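PDB 5DLL: aminopeptidase N from Francisella tularensis subsp. tularensis, which probably releases N-terminal amino acids, preferably alanine, from peptides as a zinc-dependent M1-family aminopeptidase, and is thought to help degrade intracellular peptides. Local coordinates for residues T212-T215 with R219-S222; C235-Q240 with E301-V306; E846-S851 with K855-I860; F804-V809 with K842-K847. All coordinates share one frame; numbering follows the deposited sequence.

Contact 1 of 4, residues T212-T215 with R219-S222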
loop_
_atom_site.group_PDB
_atom_site.type_symbol
_atom_site.label_atom_id
_atom_site.label_comp_id
_atom_site.label_asym_id
_atom_site.label_seq_id
_atom_site.Cartn_x
_atom_site.Cartn_y
_atom_site.Cartn_z
ATOM N N THR A 212 17.192 -16.064 15.590
ATOM C CA THR A 212 17.556 -15.064 16.594
ATOM C C THR A 212 18.051 -13.755 15.969
ATOM O O THR A 212 18.505 -13.728 14.825
ATOM C CB THR A 212 18.651 -15.610 17.538
ATOM O OG1 THR A 212 18.465 -17.016 17.737
ATOM C CG2 THR A 212 18.611 -14.907 18.886
ATOM N N TYR A 213 17.940 -12.674 16.737
ATOM C CA TYR A 213 18.466 -11.370 16.357
ATOM C C TYR A 213 19.002 -10.653 17.597
ATOM O O TYR A 213 18.282 -10.497 18.581
ATOM C CB TYR A 213 17.376 -10.516 15.695
ATOM C CG TYR A 213 17.860 -9.134 15.323
ATOM C CD1 TYR A 213 18.504 -8.908 14.113
ATOM C CD2 TYR A 213 17.702 -8.062 16.195
ATOM C CE1 TYR A 213 18.967 -7.651 13.775
ATOM C CE2 TYR A 213 18.170 -6.799 15.870
ATOM C CZ TYR A 213 18.800 -6.601 14.659
ATOM O OH TYR A 213 19.263 -5.351 14.326
ATOM N N ILE A 214 20.259 -10.219 17.547
ATOM C CA ILE A 214 20.866 -9.489 18.660
ATOM C C ILE A 214 20.616 -7.999 18.483
ATOM O O ILE A 214 20.946 -7.422 17.445
ATOM C CB ILE A 214 22.388 -9.729 18.756
ATOM C CG1 ILE A 214 22.700 -11.224 18.922
ATOM C CG2 ILE A 214 22.986 -8.912 19.899
ATOM C CD1 ILE A 214 22.417 -11.777 20.303
ATOM N N THR A 215 20.048 -7.377 19.509
ATOM C CA THR A 215 19.717 -5.962 19.453
ATOM C C THR A 215 20.940 -5.076 19.697
ATOM O O THR A 215 22.017 -5.552 20.061
ATOM C CB THR A 215 18.609 -5.606 20.469
ATOM O OG1 THR A 215 19.058 -5.861 21.809
ATOM C CG2 THR A 215 17.362 -6.416 20.199
ATOM N N ARG A 219 20.613 -7.487 23.559
ATOM C CA ARG A 219 19.618 -8.439 24.048
ATOM C C ARG A 219 19.262 -9.447 22.964
ATOM O O ARG A 219 19.203 -9.105 21.784
ATOM C CB ARG A 219 18.349 -7.729 24.523
ATOM C CG ARG A 219 17.657 -8.452 25.671
ATOM C CD ARG A 219 16.178 -8.114 25.787
ATOM N NE ARG A 219 15.878 -6.753 25.336
ATOM C CZ ARG A 219 15.160 -6.435 24.257
ATOM N NH1 ARG A 219 14.623 -7.371 23.479
ATOM N NH2 ARG A 219 14.969 -5.157 23.957
ATOM N N LYS A 220 19.014 -10.685 23.382
ATOM C CA LYS A 220 18.693 -11.782 22.473
ATOM C C LYS A 220 17.181 -11.895 22.268
ATOM O O LYS A 220 16.435 -12.175 23.209
ATOM C CB LYS A 220 19.241 -13.087 23.039
ATOM C CG LYS A 220 19.177 -14.268 22.085
ATOM C CD LYS A 220 19.646 -15.553 22.756
ATOM C CE LYS A 220 18.741 -15.946 23.916
ATOM N NZ LYS A 220 18.966 -17.345 24.359
ATOM N N VAL A 221 16.743 -11.675 21.029
ATOM C CA VAL A 221 15.325 -11.689 20.669
ATOM C C VAL A 221 15.001 -12.946 19.860
ATOM O O VAL A 221 15.567 -13.165 18.791
ATOM C CB VAL A 221 14.952 -10.440 19.839
ATOM C CG1 VAL A 221 13.509 -10.517 19.356
ATOM C CG2 VAL A 221 15.167 -9.170 20.655
ATOM N N SER A 222 14.082 -13.766 20.366
ATOM C CA SER A 222 13.655 -14.961 19.645
ATOM C C SER A 222 12.691 -14.579 18.515
ATOM O O SER A 222 11.686 -13.903 18.744
ATOM C CB SER A 222 12.999 -15.962 20.599
ATOM O OG SER A 222 12.793 -17.208 19.956
#

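Contact 2 of 4, residues C235-Q240 with E301-V306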
loop_
_atom_site.group_PDB
_atom_site.type_symbol
_atom_site.label_atom_id
_atom_site.label_comp_id
_atom_site.label_asym_id
_atom_site.label_seq_id
_atom_site.Cartn_x
_atom_site.Cartn_y
_atom_site.Cartn_z
ATOM N N CYS A 235 8.763 -19.698 3.639
ATOM C CA CYS A 235 8.753 -18.573 4.585
ATOM C C CYS A 235 10.155 -18.143 5.037
ATOM O O CYS A 235 10.290 -17.379 5.993
ATOM C CB CYS A 235 7.903 -18.925 5.815
ATOM S SG CYS A 235 6.126 -19.006 5.497
ATOM N N HIS A 236 11.195 -18.608 4.346
ATOM C CA HIS A 236 12.571 -18.330 4.769
ATOM C C HIS A 236 13.040 -16.917 4.423
ATOM O O HIS A 236 13.799 -16.318 5.188
ATOM C CB HIS A 236 13.534 -19.387 4.221
ATOM C CG HIS A 236 13.418 -20.705 4.922
ATOM N ND1 HIS A 236 14.234 -21.062 5.973
ATOM C CD2 HIS A 236 12.558 -21.735 4.746
ATOM C CE1 HIS A 236 13.895 -22.266 6.402
ATOM N NE2 HIS A 236 12.880 -22.695 5.674
ATOM N N TYR A 237 12.585 -16.381 3.292
ATOM C CA TYR A 237 12.903 -14.997 2.936
ATOM C C TYR A 237 12.262 -13.995 3.905
ATOM O O TYR A 237 12.862 -12.968 4.225
ATOM C CB TYR A 237 12.487 -14.664 1.502
ATOM C CG TYR A 237 12.932 -13.276 1.106
ATOM C CD1 TYR A 237 14.267 -13.013 0.818
ATOM C CD2 TYR A 237 12.033 -12.211 1.070
ATOM C CE1 TYR A 237 14.691 -11.739 0.481
ATOM C CE2 TYR A 237 12.450 -10.934 0.729
ATOM C CZ TYR A 237 13.781 -10.704 0.436
ATOM O OH TYR A 237 14.214 -9.443 0.097
ATOM N N ALA A 238 11.048 -14.292 4.364
ATOM C CA ALA A 238 10.358 -13.441 5.336
ATOM C C ALA A 238 11.180 -13.249 6.610
ATOM O O ALA A 238 11.267 -12.142 7.137
ATOM C CB ALA A 238 9.002 -14.029 5.677
ATOM N N MET A 239 11.776 -14.332 7.104
ATOM C CA MET A 239 12.645 -14.260 8.276
ATOM C C MET A 239 13.758 -13.251 8.042
ATOM O O MET A 239 14.091 -12.470 8.933
ATOM C CB MET A 239 13.250 -15.633 8.590
ATOM C CG MET A 239 14.163 -15.653 9.813
ATOM S SD MET A 239 13.362 -15.103 11.337
ATOM C CE MET A 239 12.621 -16.639 11.881
ATOM N N GLN A 240 14.324 -13.270 6.839
ATOM C CA GLN A 240 15.348 -12.304 6.462
ATOM C C GLN A 240 14.799 -10.878 6.457
ATOM O O GLN A 240 15.471 -9.958 6.919
ATOM C CB GLN A 240 15.950 -12.644 5.094
ATOM C CG GLN A 240 17.279 -11.959 4.822
ATOM C CD GLN A 240 18.297 -12.216 5.920
ATOM O OE1 GLN A 240 18.580 -13.366 6.267
ATOM N NE2 GLN A 240 18.839 -11.141 6.486
ATOM N N GLU A 301 10.592 -8.060 -3.175
ATOM C CA GLU A 301 10.546 -6.676 -2.683
ATOM C C GLU A 301 9.265 -6.381 -1.903
ATOM O O GLU A 301 9.283 -5.610 -0.933
ATOM C CB GLU A 301 10.660 -5.680 -3.841
ATOM C CG GLU A 301 11.023 -4.266 -3.403
ATOM C CD GLU A 301 10.161 -3.197 -4.051
ATOM O OE1 GLU A 301 10.709 -2.365 -4.806
ATOM O OE2 GLU A 301 8.932 -3.187 -3.801
ATOM N N LEU A 302 8.160 -6.981 -2.342
ATOM C CA LEU A 302 6.866 -6.794 -1.687
ATOM C C LEU A 302 6.786 -7.526 -0.351
ATOM O O LEU A 302 6.264 -6.977 0.622
ATOM C CB LEU A 302 5.729 -7.239 -2.606
ATOM C CG LEU A 302 5.472 -6.313 -3.800
ATOM C CD1 LEU A 302 4.613 -7.006 -4.854
ATOM C CD2 LEU A 302 4.832 -5.008 -3.344
ATOM N N VAL A 303 7.300 -8.756 -0.309
ATOM C CA VAL A 303 7.396 -9.528 0.941
ATOM C C VAL A 303 8.180 -8.748 1.990
ATOM O O VAL A 303 7.791 -8.697 3.158
ATOM C CB VAL A 303 8.083 -10.896 0.720
ATOM C CG1 VAL A 303 8.494 -11.533 2.044
ATOM C CG2 VAL A 303 7.168 -11.837 -0.050
ATOM N N GLN A 304 9.287 -8.157 1.554
ATOM C CA GLN A 304 10.121 -7.319 2.407
ATOM C C GLN A 304 9.344 -6.114 2.935
ATOM O O GLN A 304 9.358 -5.845 4.133
ATOM C CB GLN A 304 11.347 -6.842 1.618
ATOM C CG GLN A 304 12.441 -6.204 2.464
ATOM C CD GLN A 304 13.449 -5.429 1.635
ATOM O OE1 GLN A 304 13.084 -4.592 0.803
ATOM N NE2 GLN A 304 14.727 -5.697 1.866
ATOM N N SER A 305 8.678 -5.406 2.022
ATOM C CA SER A 305 7.879 -4.207 2.333
ATOM C C SER A 305 6.731 -4.493 3.295
ATOM O O SER A 305 6.458 -3.714 4.215
ATOM C CB SER A 305 7.296 -3.627 1.038
ATOM O OG SER A 305 6.379 -2.583 1.308
ATOM N N VAL A 306 6.051 -5.607 3.042
ATOM C CA VAL A 306 4.933 -6.061 3.861
ATOM C C VAL A 306 5.395 -6.341 5.295
ATOM O O VAL A 306 4.847 -5.791 6.255
ATOM C CB VAL A 306 4.295 -7.327 3.236
ATOM C CG1 VAL A 306 3.399 -8.052 4.226
ATOM C CG2 VAL A 306 3.524 -6.967 1.973
#

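Contact 3 of 4, residues E846-S851 with K855-I860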
loop_
_atom_site.group_PDB
_atom_site.type_symbol
_atom_site.label_atom_id
_atom_site.label_comp_id
_atom_site.label_asym_id
_atom_site.label_seq_id
_atom_site.Cartn_x
_atom_site.Cartn_y
_atom_site.Cartn_z
ATOM N N GLU A 846 -26.134 -1.391 -18.597
ATOM C CA GLU A 846 -27.587 -1.591 -18.647
ATOM C C GLU A 846 -27.959 -3.056 -18.911
ATOM O O GLU A 846 -29.016 -3.510 -18.485
ATOM C CB GLU A 846 -28.235 -0.660 -19.685
ATOM C CG GLU A 846 -28.465 0.759 -19.173
ATOM C CD GLU A 846 -28.648 1.785 -20.281
ATOM O OE1 GLU A 846 -28.909 1.396 -21.441
ATOM O OE2 GLU A 846 -28.530 2.996 -19.992
ATOM N N LYS A 847 -27.090 -3.786 -19.608
ATOM C CA LYS A 847 -27.282 -5.216 -19.837
ATOM C C LYS A 847 -27.133 -6.002 -18.533
ATOM O O LYS A 847 -27.866 -6.959 -18.287
ATOM C CB LYS A 847 -26.287 -5.723 -20.886
ATOM C CG LYS A 847 -26.624 -7.072 -21.504
ATOM C CD LYS A 847 -25.862 -8.202 -20.839
ATOM C CE LYS A 847 -26.194 -9.545 -21.469
ATOM N NZ LYS A 847 -25.763 -9.630 -22.890
ATOM N N ILE A 848 -26.186 -5.588 -17.700
ATOM C CA ILE A 848 -25.994 -6.184 -16.374
ATOM C C ILE A 848 -27.212 -5.895 -15.482
ATOM O O ILE A 848 -27.763 -6.798 -14.854
ATOM C CB ILE A 848 -24.689 -5.656 -15.714
ATOM C CG1 ILE A 848 -23.457 -6.177 -16.469
ATOM C CG2 ILE A 848 -24.605 -6.055 -14.243
ATOM C CD1 ILE A 848 -22.206 -5.340 -16.278
ATOM N N LYS A 849 -27.617 -4.629 -15.444
ATOM C CA LYS A 849 -28.782 -4.171 -14.676
ATOM C C LYS A 849 -30.074 -4.916 -15.061
ATOM O O LYS A 849 -30.886 -5.254 -14.197
ATOM C CB LYS A 849 -28.941 -2.657 -14.887
ATOM C CG LYS A 849 -30.207 -2.012 -14.346
ATOM C CD LYS A 849 -30.226 -0.528 -14.693
ATOM C CE LYS A 849 -31.630 0.052 -14.712
ATOM N NZ LYS A 849 -32.257 0.034 -13.365
ATOM N N ALA A 850 -30.239 -5.185 -16.354
ATOM C CA ALA A 850 -31.470 -5.763 -16.887
ATOM C C ALA A 850 -31.521 -7.297 -16.832
ATOM O O ALA A 850 -32.537 -7.886 -17.196
ATOM C CB ALA A 850 -31.679 -5.288 -18.318
ATOM N N SER A 851 -30.443 -7.942 -16.385
ATOM C CA SER A 851 -30.402 -9.409 -16.291
ATOM C C SER A 851 -30.641 -9.941 -14.868
ATOM O O SER A 851 -30.300 -11.084 -14.564
ATOM C CB SER A 851 -29.067 -9.929 -16.832
ATOM O OG SER A 851 -29.003 -9.740 -18.235
ATOM N N LYS A 855 -28.377 -8.005 -5.498
ATOM C CA LYS A 855 -28.591 -6.648 -5.004
ATOM C C LYS A 855 -27.308 -5.821 -5.110
ATOM O O LYS A 855 -27.324 -4.727 -5.654
ATOM C CB LYS A 855 -29.089 -6.692 -3.554
ATOM C CG LYS A 855 -29.217 -5.337 -2.874
ATOM C CD LYS A 855 -29.871 -5.471 -1.505
ATOM C CE LYS A 855 -29.530 -4.300 -0.594
ATOM N NZ LYS A 855 -28.084 -4.254 -0.229
ATOM N N ASN A 856 -26.204 -6.371 -4.605
ATOM C CA ASN A 856 -24.894 -5.700 -4.600
ATOM C C ASN A 856 -24.523 -5.113 -5.969
ATOM O O ASN A 856 -24.269 -3.910 -6.095
ATOM C CB ASN A 856 -23.809 -6.694 -4.128
ATOM C CG ASN A 856 -22.455 -6.035 -3.878
ATOM O OD1 ASN A 856 -22.337 -4.810 -3.824
ATOM N ND2 ASN A 856 -21.421 -6.859 -3.716
ATOM N N VAL A 857 -24.517 -5.973 -6.982
ATOM C CA VAL A 857 -24.163 -5.597 -8.351
ATOM C C VAL A 857 -25.193 -4.657 -8.987
ATOM O O VAL A 857 -24.820 -3.705 -9.680
ATOM C CB VAL A 857 -24.009 -6.858 -9.233
ATOM C CG1 VAL A 857 -23.880 -6.492 -10.706
ATOM C CG2 VAL A 857 -22.822 -7.689 -8.764
ATOM N N PHE A 858 -26.479 -4.939 -8.769
ATOM C CA PHE A 858 -27.562 -4.085 -9.265
ATOM C C PHE A 858 -27.429 -2.651 -8.745
ATOM O O PHE A 858 -27.654 -1.702 -9.490
ATOM C CB PHE A 858 -28.940 -4.654 -8.874
ATOM C CG PHE A 858 -30.098 -3.854 -9.413
ATOM C CD1 PHE A 858 -30.594 -4.098 -10.687
ATOM C CD2 PHE A 858 -30.674 -2.841 -8.658
ATOM C CE1 PHE A 858 -31.643 -3.349 -11.198
ATOM C CE2 PHE A 858 -31.723 -2.088 -9.164
ATOM C CZ PHE A 858 -32.206 -2.342 -10.436
ATOM N N GLU A 859 -27.064 -2.505 -7.473
ATOM C CA GLU A 859 -26.945 -1.191 -6.825
ATOM C C GLU A 859 -25.788 -0.383 -7.407
ATOM O O GLU A 859 -25.959 0.768 -7.806
ATOM C CB GLU A 859 -26.732 -1.351 -5.311
ATOM C CG GLU A 859 -27.841 -2.099 -4.576
ATOM C CD GLU A 859 -28.800 -1.195 -3.827
ATOM O OE1 GLU A 859 -30.007 -1.215 -4.151
ATOM O OE2 GLU A 859 -28.349 -0.476 -2.910
ATOM N N ILE A 860 -24.612 -1.001 -7.457
ATOM C CA ILE A 860 -23.399 -0.329 -7.922
ATOM C C ILE A 860 -23.525 0.085 -9.392
ATOM O O ILE A 860 -23.269 1.239 -9.739
ATOM C CB ILE A 860 -22.150 -1.217 -7.698
ATOM C CG1 ILE A 860 -21.889 -1.373 -6.194
ATOM C CG2 ILE A 860 -20.921 -0.616 -8.367
ATOM C CD1 ILE A 860 -20.912 -2.474 -5.839
#

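Contact 4 of 4, residues F804-V809 with K842-K847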
loop_
_atom_site.group_PDB
_atom_site.type_symbol
_atom_site.label_atom_id
_atom_site.label_comp_id
_atom_site.label_asym_id
_atom_site.label_seq_id
_atom_site.Cartn_x
_atom_site.Cartn_y
_atom_site.Cartn_z
ATOM N N PHE A 804 -17.935 -8.871 -23.570
ATOM C CA PHE A 804 -17.329 -9.960 -22.809
ATOM C C PHE A 804 -17.274 -9.639 -21.313
ATOM O O PHE A 804 -17.394 -10.542 -20.480
ATOM C CB PHE A 804 -15.923 -10.276 -23.331
ATOM C CG PHE A 804 -15.134 -11.188 -22.432
ATOM C CD1 PHE A 804 -15.420 -12.546 -22.377
ATOM C CD2 PHE A 804 -14.112 -10.688 -21.631
ATOM C CE1 PHE A 804 -14.699 -13.390 -21.545
ATOM C CE2 PHE A 804 -13.387 -11.526 -20.799
ATOM C CZ PHE A 804 -13.681 -12.880 -20.755
ATOM N N MET A 805 -17.097 -8.363 -20.977
ATOM C CA MET A 805 -17.053 -7.941 -19.580
ATOM C C MET A 805 -18.430 -8.002 -18.903
ATOM O O MET A 805 -18.529 -8.423 -17.750
ATOM C CB MET A 805 -16.449 -6.539 -19.455
ATOM C CG MET A 805 -16.027 -6.156 -18.036
ATOM S SD MET A 805 -14.829 -7.265 -17.247
ATOM C CE MET A 805 -13.326 -6.892 -18.145
ATOM N N ALA A 806 -19.486 -7.592 -19.608
ATOM C CA ALA A 806 -20.859 -7.687 -19.075
ATOM C C ALA A 806 -21.262 -9.143 -18.821
ATOM O O ALA A 806 -21.879 -9.454 -17.797
ATOM C CB ALA A 806 -21.857 -7.024 -20.018
ATOM N N ASP A 807 -20.908 -10.021 -19.758
ATOM C CA ASP A 807 -21.208 -11.445 -19.650
ATOM C C ASP A 807 -20.532 -12.052 -18.431
ATOM O O ASP A 807 -21.178 -12.701 -17.613
ATOM C CB ASP A 807 -20.746 -12.195 -20.905
ATOM C CG ASP A 807 -21.525 -11.803 -22.152
ATOM O OD1 ASP A 807 -22.600 -11.173 -22.040
ATOM O OD2 ASP A 807 -21.050 -12.135 -23.257
ATOM N N THR A 808 -19.230 -11.832 -18.311
ATOM C CA THR A 808 -18.462 -12.423 -17.220
ATOM C C THR A 808 -18.948 -11.939 -15.855
ATOM O O THR A 808 -19.020 -12.723 -14.912
ATOM C CB THR A 808 -16.957 -12.140 -17.379
ATOM O OG1 THR A 808 -16.776 -10.778 -17.766
ATOM C CG2 THR A 808 -16.351 -13.044 -18.446
ATOM N N VAL A 809 -19.301 -10.660 -15.758
ATOM C CA VAL A 809 -19.865 -10.106 -14.525
ATOM C C VAL A 809 -21.099 -10.887 -14.074
ATOM O O VAL A 809 -21.265 -11.159 -12.887
ATOM C CB VAL A 809 -20.239 -8.616 -14.688
ATOM C CG1 VAL A 809 -21.098 -8.138 -13.520
ATOM C CG2 VAL A 809 -18.979 -7.764 -14.804
ATOM N N LYS A 842 -22.009 1.845 -21.452
ATOM C CA LYS A 842 -23.321 2.001 -20.818
ATOM C C LYS A 842 -24.257 0.857 -21.191
ATOM O O LYS A 842 -24.872 0.256 -20.317
ATOM C CB LYS A 842 -23.957 3.341 -21.194
ATOM C CG LYS A 842 -23.215 4.542 -20.634
ATOM C CD LYS A 842 -24.015 5.828 -20.770
ATOM C CE LYS A 842 -25.107 5.924 -19.718
ATOM N NZ LYS A 842 -25.605 7.317 -19.566
ATOM N N ASN A 843 -24.363 0.559 -22.484
ATOM C CA ASN A 843 -25.106 -0.616 -22.947
ATOM C C ASN A 843 -24.770 -1.842 -22.107
ATOM O O ASN A 843 -25.662 -2.566 -21.671
ATOM C CB ASN A 843 -24.789 -0.931 -24.411
ATOM C CG ASN A 843 -25.333 0.106 -25.372
ATOM O OD1 ASN A 843 -26.055 1.017 -24.982
ATOM N ND2 ASN A 843 -24.977 -0.028 -26.644
ATOM N N ALA A 844 -23.476 -2.057 -21.883
ATOM C CA ALA A 844 -22.993 -3.179 -21.077
ATOM C C ALA A 844 -23.415 -3.074 -19.613
ATOM O O ALA A 844 -23.751 -4.081 -19.001
ATOM C CB ALA A 844 -21.475 -3.303 -21.186
ATOM N N LEU A 845 -23.379 -1.869 -19.052
ATOM C CA LEU A 845 -23.881 -1.651 -17.694
ATOM C C LEU A 845 -25.391 -1.895 -17.615
ATOM O O LEU A 845 -25.869 -2.534 -16.682
ATOM C CB LEU A 845 -23.549 -0.237 -17.205
ATOM C CG LEU A 845 -22.077 0.032 -16.878
ATOM C CD1 LEU A 845 -21.879 1.493 -16.500
ATOM C CD2 LEU A 845 -21.581 -0.882 -15.765
ATOM N N GLU A 846 -26.134 -1.391 -18.597
ATOM C CA GLU A 846 -27.587 -1.591 -18.647
ATOM C C GLU A 846 -27.959 -3.056 -18.911
ATOM O O GLU A 846 -29.016 -3.510 -18.485
ATOM C CB GLU A 846 -28.235 -0.660 -19.685
ATOM C CG GLU A 846 -28.465 0.759 -19.173
ATOM C CD GLU A 846 -28.648 1.785 -20.281
ATOM O OE1 GLU A 846 -28.909 1.396 -21.441
ATOM O OE2 GLU A 846 -28.530 2.996 -19.992
ATOM N N LYS A 847 -27.090 -3.786 -19.608
ATOM C CA LYS A 847 -27.282 -5.216 -19.837
ATOM C C LYS A 847 -27.133 -6.002 -18.533
ATOM O O LYS A 847 -27.866 -6.959 -18.287
ATOM C CB LYS A 847 -26.287 -5.723 -20.886
ATOM C CG LYS A 847 -26.624 -7.072 -21.504
ATOM C CD LYS A 847 -25.862 -8.202 -20.839
ATOM C CE LYS A 847 -26.194 -9.545 -21.469
ATOM N NZ LYS A 847 -25.763 -9.630 -22.890
#

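Contact 1 of 4, residues T212-T215 with R219-S222
Tyr-213 and Val-221 form an antiparallel hydrogen-bonded pair, and the backbone bonds account for the register. Tyr-213 N donates to Val-221 O at 3.2 Å, and Val-221 N returns to Tyr-213 O at 3.1 Å, with the donor tilted 28° from the carbonyl plane. The non-hydrogen-bonded pairs Thr-212/Ser-222 and Ile-214/Lys-220 flank them. Thr-215 N to Arg-219 O, at 3.0 Å and nearly straight (169° at the hydrogen), carries the pairing up to the turn.

One side-chain hydroxyl joins in. With chi1 at 62°, Thr-215 holds OG1 between its own N and carbonyl carbon, where it accepts Arg-219 N at 2.9 Å. The same OG1 is hydrogen-bonded to Glu-256, so two groups grip it. Arg-219 turns back so that Thr-215 CG2 lies over one face of its guanidinium, whose NH2 bonds to Tyr-257 O.

Apolar packing divides between the two faces. On the face of Tyr-213 and Val-221, Thr-215 CG2 meets Val-221 CG2 at 3.6 Å, the two side chains crossing at about a right angle; Met-246 of helix 236-253 touches both Tyr-213 and Val-221, and Tyr-213 OH reaches Glu-250. On the other face, Thr-212 CG2 lies diagonally against Lys-220 CG, which is also the start of a chain leading away from the contact.

Two antiparallel strands, 207-214 and 220-227, linked by a short turn define a beta hairpin. It forms one border of the five-stranded mixed sheet, with 207-214 as the outermost strand.

Contact 2 of 4, residues C235-Q240 with E301-V306
Tyr-237 places CG anti to its backbone N (chi1 -175°), which directs the ring at Val-303, while Val-303 uses the same relation for CG1 (chi1 166°) and pushes that methyl toward the tyrosine. The setting is a helix-helix packing in the M1 peptidase domain: helix 236-253 lies against helix 297-312, the helix that carries the zinc ligand His-309 of the HExxH motif. The axes of segments 236-240 and 301-306 approach to 9.3 Å at 51°, and Tyr-237 and Ala-238 meet Val-303 and Gln-304 there.

Val-303 CG1 is the common partner. It comes to the edge of the Tyr-237 ring, in plane, with CD2 at 3.7 Å, and also lies 4.4 Å from Ala-238 CB. The small alanine side chain is consistent with its CA coming within 6.6 Å of Val-303 CA. No hydrogen bond spans the two segments; the contact is apolar and largely buried, and Phe-300 adds an edge-to-face partner for the tyrosine.

Gln-304 runs extended past the phenol end, its OE1 hydrogen-bonded to Asn-347 ND2. Tyr-237 OH stands 4.2 Å from both Gln-304 CB and Gln-304 NE2, a loose contact without a hydrogen bond.

Contact 3 of 4, residues E846-S851 with K855-I860
Lys-849, late in helix 835-849, and Phe-858, in the first turn of helix 855-866, bring their CA atoms to 5.5 Å, the nearest backbone approach of two consecutive helices joined by a short loop in the C-terminal helical domain. Beyond Lys-849, Ser-851 OG donates back to Lys-847 O at 3.0 Å, nearly along the C=O axis.

Two side-chain pairs bridge the helices. Ile-848 CG2 meets Val-857 CG1 at 3.6 Å, the chains crossing at about a right angle; each methyl is anti to its own backbone N, at chi1 170° in Val-857. Helix 800-815 closes over this pair through Ala-806 and Asp-813. Further out, the Phe-858 ring turns its edge to the carbonyl O of Lys-849, which lies in the ring plane, 3.6 Å from CE1. The lysine side chain instead skirts the rim obliquely, on one side of that plane: Lys-849 CG is 3.7 Å from Phe-858 CE1, and a bend at the last torsion leaves NZ 3.8 Å from CZ.

No hydrogen bond or salt bridge joins the two segments. Dispersion among the aliphatic chains and the phenyl ring therefore probably dominates, the Lys-849/Phe-858 pair burying more area than Ile-848/Val-857, helped modestly by the slightly positive ring-edge hydrogens facing the Lys-849 carbonyl O.

Contact 4 of 4, residues F804-V809 with K842-K847
Asp-807 OD1 receives the end of Lys-847, with NZ at 3.6 Å and CE at 4.0 Å. This is the one salt bridge between the segments, and a long, weak one. It sits at the exposed margin of a helix pair in the C-terminal all-helical domain, assigned to an ARM-repeat family. Helices 800-815 and 835-849 run almost in the same direction, at 18° with axes 9.0 Å apart, and helix 817-824 lies between them in the chain.

The lysine gets to the aspartate by bending at chi2 and chi4 after leaving its helix with CG anti to the backbone N (chi1 -163°). Asp-807 starts away from the neighbouring helix, but chi1 of -66° swings its carboxylate back toward it.

Beneath the ion pair the helices meet through small residues. Ala-806 and Ala-844 both point across, with CA atoms 5.4 Å apart and CB atoms 3.9 Å apart. Ala-806 CB also lies 3.6 Å from Ala-844 O, so the methyl faces backbone as well as side chain. Leu-827, from the connecting loop, packs on Ala-844 and so borders this buried patch. A phosphate ion, probably from the crystallisation liquor, lies near Ala-806.

On the far side of the first helix, Thr-808 covers one face of the Phe-804 ring, its CG2 offset toward the rim and 3.4 Å above the ring plane.

Along the chain the contacts come in the order 1, 2, then the touching pair 4 and 3. Contacts 1 and 2 are 18 Å apart between centres and are joined by sequence: strand 220-227 of contact 1 leads into helix 236-253 of contact 2, so the hairpin border and the helix packing are consecutive, with only contact 2 on the zinc-ligand-bearing helix 297-312. Contacts 3 and 4 are 9 Å apart between centres, share Glu-846 and Lys-847 on helix 835-849, and touch through Ile-848 CG1 and Ala-806 O at 3.9 Å. They lie about 40 Å from contact 2 and 56 Å from contact 1, centre to centre. Contacts 3 and 4 thus form one packing unit near the C-terminus, remote from contacts 1 and 2.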